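Local atomic coordinates of serine acetyltransferase 1, putative (Entamoeba histolytica, PDB entry 7BW9), a protein that probably catalyses the transfer of an acetyl group to the hydroxyl of L-serine, a step in cysteine biosynthesis. Residues I41-F50 with I124-I135. Numbering follows the deposited sequence.
Sequences IQKILFPDFF and IRSYPGIHVMMI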
loop_
_atom_site.group_PDB
_atom_site.type_symbol
_atom_site.label_atom_id
_atom_site.label_comp_id
_atom_site.label_asym_id
_atom_site.label_seq_id
_atom_site.Cartn_x
_atom_site.Cartn_y
_atom_site.Cartn_z
ATOM N N ILE A 41 10.899 -16.614 -6.000
ATOM C CA ILE A 41 10.174 -17.571 -5.172
ATOM C C ILE A 41 8.932 -18.048 -5.898
ATOM O O ILE A 41 8.600 -19.242 -5.876
ATOM C CB ILE A 41 9.862 -16.951 -3.794
ATOM C CG1 ILE A 41 11.159 -16.856 -2.986
ATOM C CG2 ILE A 41 8.847 -17.767 -3.038
ATOM C CD1 ILE A 41 11.116 -15.850 -1.892
ATOM N N GLN A 42 8.256 -17.139 -6.601
ATOM C CA GLN A 42 7.070 -17.525 -7.358
ATOM C C GLN A 42 7.402 -18.579 -8.400
ATOM O O GLN A 42 6.697 -19.589 -8.525
ATOM C CB GLN A 42 6.452 -16.299 -8.035
ATOM C CG GLN A 42 5.673 -15.374 -7.080
ATOM C CD GLN A 42 5.265 -14.078 -7.757
ATOM O OE1 GLN A 42 5.935 -13.604 -8.692
ATOM N NE2 GLN A 42 4.158 -13.506 -7.311
ATOM N N LYS A 43 8.469 -18.342 -9.185
ATOM C CA LYS A 43 8.880 -19.297 -10.209
ATOM C C LYS A 43 9.364 -20.599 -9.582
ATOM O O LYS A 43 9.136 -21.683 -10.134
ATOM C CB LYS A 43 9.981 -18.696 -11.091
ATOM C CG LYS A 43 9.585 -17.424 -11.817
ATOM C CD LYS A 43 10.702 -16.920 -12.735
ATOM C CE LYS A 43 10.286 -15.637 -13.449
ATOM N NZ LYS A 43 11.121 -15.343 -14.653
ATOM N N ILE A 44 10.043 -20.519 -8.437
ATOM C CA ILE A 44 10.507 -21.745 -7.787
ATOM C C ILE A 44 9.328 -22.568 -7.270
ATOM O O ILE A 44 9.293 -23.794 -7.429
ATOM C CB ILE A 44 11.496 -21.424 -6.654
ATOM C CG1 ILE A 44 12.816 -20.885 -7.221
ATOM C CG2 ILE A 44 11.745 -22.672 -5.822
ATOM C CD1 ILE A 44 13.642 -20.083 -6.217
ATOM N N LEU A 45 8.340 -21.920 -6.646
ATOM C CA LEU A 45 7.276 -22.705 -6.018
ATOM C C LEU A 45 6.199 -23.155 -7.005
ATOM O O LEU A 45 5.574 -24.198 -6.793
ATOM C CB LEU A 45 6.621 -21.911 -4.893
ATOM C CG LEU A 45 7.509 -21.471 -3.730
ATOM C CD1 LEU A 45 6.699 -20.551 -2.855
ATOM C CD2 LEU A 45 8.005 -22.660 -2.946
ATOM N N PHE A 46 5.936 -22.394 -8.060
ATOM C CA PHE A 46 4.890 -22.743 -9.021
ATOM C C PHE A 46 5.322 -22.392 -10.431
ATOM O O PHE A 46 4.769 -21.483 -11.056
ATOM C CB PHE A 46 3.583 -22.036 -8.677
ATOM C CG PHE A 46 3.073 -22.372 -7.341
ATOM C CD1 PHE A 46 2.417 -23.570 -7.127
ATOM C CD2 PHE A 46 3.251 -21.493 -6.281
ATOM C CE1 PHE A 46 1.933 -23.890 -5.876
ATOM C CE2 PHE A 46 2.775 -21.810 -5.022
ATOM C CZ PHE A 46 2.119 -23.017 -4.821
ATOM N N PRO A 47 6.301 -23.119 -10.977
ATOM C CA PRO A 47 6.741 -22.821 -12.351
ATOM C C PRO A 47 5.601 -22.744 -13.351
ATOM O O PRO A 47 5.624 -21.882 -14.238
ATOM C CB PRO A 47 7.711 -23.971 -12.668
ATOM C CG PRO A 47 7.551 -24.980 -11.533
ATOM C CD PRO A 47 7.122 -24.169 -10.351
ATOM N N ASP A 48 4.583 -23.591 -13.220
ATOM C CA ASP A 48 3.535 -23.598 -14.238
ATOM C C ASP A 48 2.839 -22.249 -14.385
ATOM O O ASP A 48 2.337 -21.945 -15.472
ATOM C CB ASP A 48 2.505 -24.683 -13.935
ATOM C CG ASP A 48 3.019 -26.083 -14.244
ATOM O OD1 ASP A 48 4.238 -26.244 -14.498
ATOM O OD2 ASP A 48 2.200 -27.025 -14.216
ATOM N N PHE A 49 2.829 -21.412 -13.345
ATOM C CA PHE A 49 2.100 -20.150 -13.420
ATOM C C PHE A 49 2.990 -18.942 -13.653
ATOM O O PHE A 49 2.469 -17.851 -13.928
ATOM C CB PHE A 49 1.258 -19.950 -12.141
ATOM C CG PHE A 49 0.252 -21.045 -11.933
ATOM C CD1 PHE A 49 -1.014 -20.949 -12.480
ATOM C CD2 PHE A 49 0.598 -22.206 -11.257
ATOM C CE1 PHE A 49 -1.930 -21.978 -12.318
ATOM C CE2 PHE A 49 -0.311 -23.234 -11.096
ATOM C CZ PHE A 49 -1.578 -23.119 -11.627
ATOM N N PHE A 50 4.305 -19.094 -13.567
ATOM C CA PHE A 50 5.186 -17.935 -13.616
ATOM C C PHE A 50 6.343 -18.024 -14.605
ATOM O O PHE A 50 7.068 -17.035 -14.749
ATOM C CB PHE A 50 5.770 -17.653 -12.221
ATOM C CG PHE A 50 4.735 -17.254 -11.187
ATOM C CD1 PHE A 50 4.235 -15.961 -11.146
ATOM C CD2 PHE A 50 4.274 -18.175 -10.261
ATOM C CE1 PHE A 50 3.291 -15.594 -10.192
ATOM C CE2 PHE A 50 3.326 -17.814 -9.295
ATOM C CZ PHE A 50 2.836 -16.523 -9.266
ATOM N N ILE A 124 -2.963 -18.097 -7.109
ATOM C CA ILE A 124 -1.511 -18.197 -7.130
ATOM C C ILE A 124 -0.901 -16.956 -7.762
ATOM O O ILE A 124 0.124 -16.444 -7.301
ATOM C CB ILE A 124 -1.086 -19.473 -7.872
ATOM C CG1 ILE A 124 -1.438 -20.714 -7.047
ATOM C CG2 ILE A 124 0.405 -19.417 -8.197
ATOM C CD1 ILE A 124 -1.167 -22.034 -7.777
ATOM N N ARG A 125 -1.522 -16.445 -8.815
ATOM C CA ARG A 125 -0.881 -15.373 -9.562
ATOM C C ARG A 125 -1.136 -14.009 -8.946
ATOM O O ARG A 125 -0.313 -13.100 -9.101
ATOM C CB ARG A 125 -1.360 -15.405 -11.012
ATOM C CG ARG A 125 -0.552 -16.411 -11.841
ATOM C CD ARG A 125 -0.846 -16.361 -13.321
ATOM N NE ARG A 125 -0.677 -15.046 -13.918
ATOM C CZ ARG A 125 0.469 -14.553 -14.395
ATOM N NH1 ARG A 125 1.602 -15.241 -14.319
ATOM N NH2 ARG A 125 0.482 -13.351 -14.952
ATOM N N SER A 126 -2.247 -13.852 -8.238
ATOM C CA SER A 126 -2.749 -12.521 -7.935
ATOM C C SER A 126 -3.112 -12.248 -6.478
ATOM O O SER A 126 -3.299 -11.078 -6.139
ATOM C CB SER A 126 -3.978 -12.216 -8.801
ATOM O OG SER A 126 -3.623 -12.240 -10.172
ATOM N N TYR A 127 -3.222 -13.246 -5.608
ATOM C CA TYR A 127 -3.690 -12.943 -4.243
ATOM C C TYR A 127 -2.551 -12.392 -3.389
ATOM O O TYR A 127 -1.584 -13.117 -3.123
ATOM C CB TYR A 127 -4.307 -14.169 -3.588
ATOM C CG TYR A 127 -5.805 -14.236 -3.811
ATOM C CD1 TYR A 127 -6.354 -13.906 -5.041
ATOM C CD2 TYR A 127 -6.667 -14.600 -2.789
ATOM C CE1 TYR A 127 -7.726 -13.955 -5.262
ATOM C CE2 TYR A 127 -8.054 -14.655 -2.990
ATOM C CZ TYR A 127 -8.575 -14.330 -4.229
ATOM O OH TYR A 127 -9.946 -14.372 -4.432
ATOM N N PRO A 128 -2.633 -11.139 -2.917
ATOM C CA PRO A 128 -1.526 -10.592 -2.107
ATOM C C PRO A 128 -1.305 -11.335 -0.804
ATOM O O PRO A 128 -0.178 -11.325 -0.293
ATOM C CB PRO A 128 -1.947 -9.139 -1.846
ATOM C CG PRO A 128 -3.445 -9.145 -1.996
ATOM C CD PRO A 128 -3.741 -10.181 -3.069
ATOM N N GLY A 129 -2.351 -11.944 -0.233
ATOM C CA GLY A 129 -2.181 -12.687 1.005
ATOM C C GLY A 129 -1.354 -13.942 0.822
ATOM O O GLY A 129 -0.665 -14.375 1.750
ATOM N N ILE A 130 -1.412 -14.533 -0.376
ATOM C CA ILE A 130 -0.566 -15.667 -0.715
ATOM C C ILE A 130 0.861 -15.201 -0.944
ATOM O O ILE A 130 1.819 -15.825 -0.473
ATOM C CB ILE A 130 -1.116 -16.396 -1.958
ATOM C CG1 ILE A 130 -2.491 -16.991 -1.676
ATOM C CG2 ILE A 130 -0.142 -17.455 -2.428
ATOM C CD1 ILE A 130 -2.529 -17.938 -0.507
ATOM N N HIS A 131 1.031 -14.094 -1.666
ATOM C CA HIS A 131 2.386 -13.627 -1.952
ATOM C C HIS A 131 3.102 -13.242 -0.671
ATOM O O HIS A 131 4.298 -13.508 -0.523
ATOM C CB HIS A 131 2.368 -12.456 -2.945
ATOM C CG HIS A 131 1.837 -12.833 -4.297
ATOM N ND1 HIS A 131 1.392 -11.902 -5.211
ATOM C CD2 HIS A 131 1.669 -14.045 -4.877
ATOM C CE1 HIS A 131 0.971 -12.526 -6.299
ATOM N NE2 HIS A 131 1.132 -13.827 -6.123
ATOM N N VAL A 132 2.386 -12.650 0.284
ATOM C CA VAL A 132 3.071 -12.247 1.511
ATOM C C VAL A 132 3.526 -13.476 2.289
ATOM O O VAL A 132 4.574 -13.450 2.942
ATOM C CB VAL A 132 2.181 -11.308 2.360
ATOM C CG1 VAL A 132 1.076 -12.079 3.075
ATOM C CG2 VAL A 132 3.022 -10.557 3.387
ATOM N N MET A 133 2.773 -14.577 2.208
ATOM C CA MET A 133 3.146 -15.785 2.934
ATOM C C MET A 133 4.273 -16.550 2.248
ATOM O O MET A 133 5.107 -17.148 2.936
ATOM C CB MET A 133 1.918 -16.675 3.131
ATOM C CG MET A 133 0.943 -16.114 4.188
ATOM S SD MET A 133 1.759 -15.538 5.704
ATOM C CE MET A 133 2.486 -17.097 6.251
ATOM N N MET A 134 4.331 -16.538 0.909
ATOM C CA MET A 134 5.537 -17.008 0.227
ATOM C C MET A 134 6.786 -16.335 0.797
ATOM O O MET A 134 7.774 -16.998 1.121
ATOM C CB MET A 134 5.443 -16.731 -1.276
ATOM C CG MET A 134 4.280 -17.381 -2.007
ATOM S SD MET A 134 4.427 -17.031 -3.780
ATOM C CE MET A 134 3.095 -18.016 -4.469
ATOM N N ILE A 135 6.754 -15.010 0.936
ATOM C CA ILE A 135 7.905 -14.303 1.488
ATOM C C ILE A 135 8.067 -14.597 2.978
ATOM O O ILE A 135 9.188 -14.830 3.456
ATOM C CB ILE A 135 7.774 -12.796 1.225
ATOM C CG1 ILE A 135 7.591 -12.546 -0.266
ATOM C CG2 ILE A 135 8.997 -12.041 1.750
ATOM C CD1 ILE A 135 8.803 -12.974 -1.130
#
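I124 touches F46, F49 and F50 together, an example of how a single branched side chain can serve three aromatic rings at once. The longer arm, with CG1 beside the backbone N (chi1 -70°), carries CD1 over a face of the F46 ring and a face of the F49 ring, CH-pi contacts with CD1 4.2 Å and 4.0 Å from the respective centroids. Its CG2 branch makes its closest approach to F50, at CE2 (3.5 Å), while the I124 carbonyl oxygen lies at the edge of the F50 ring. That same oxygen accepts a hydrogen bond from H131 NE2 (3.0 Å), tying helix 120-126 to the first turn of helix 128-144; the side-chain NE2 of Q42 lies 3.3 Å above one face of the H131 ring, toward its rim. Further along, M134 is extended beyond CG, its CE reaching the edge of F46 at CE2 (3.8 Å), its SD passing Q42 CG, and its CB lying against I41 CG2. R125 bends at chi3 (55°), which brings NH1 to F49 O at 2.8 Å, in the guanidinium plane and almost in line with the carbonyl. Its NE forms a salt bridge to E153 of the second subunit. V103 and I107 of helix 96-113 back F46. Segments 41-45 and 128-135 pack orthogonally, at 90°, and residues 46-50 join the end of helix 120-126, all inside the N-terminal helical domain preceding the left-handed beta-helix of serine acetyltransferases.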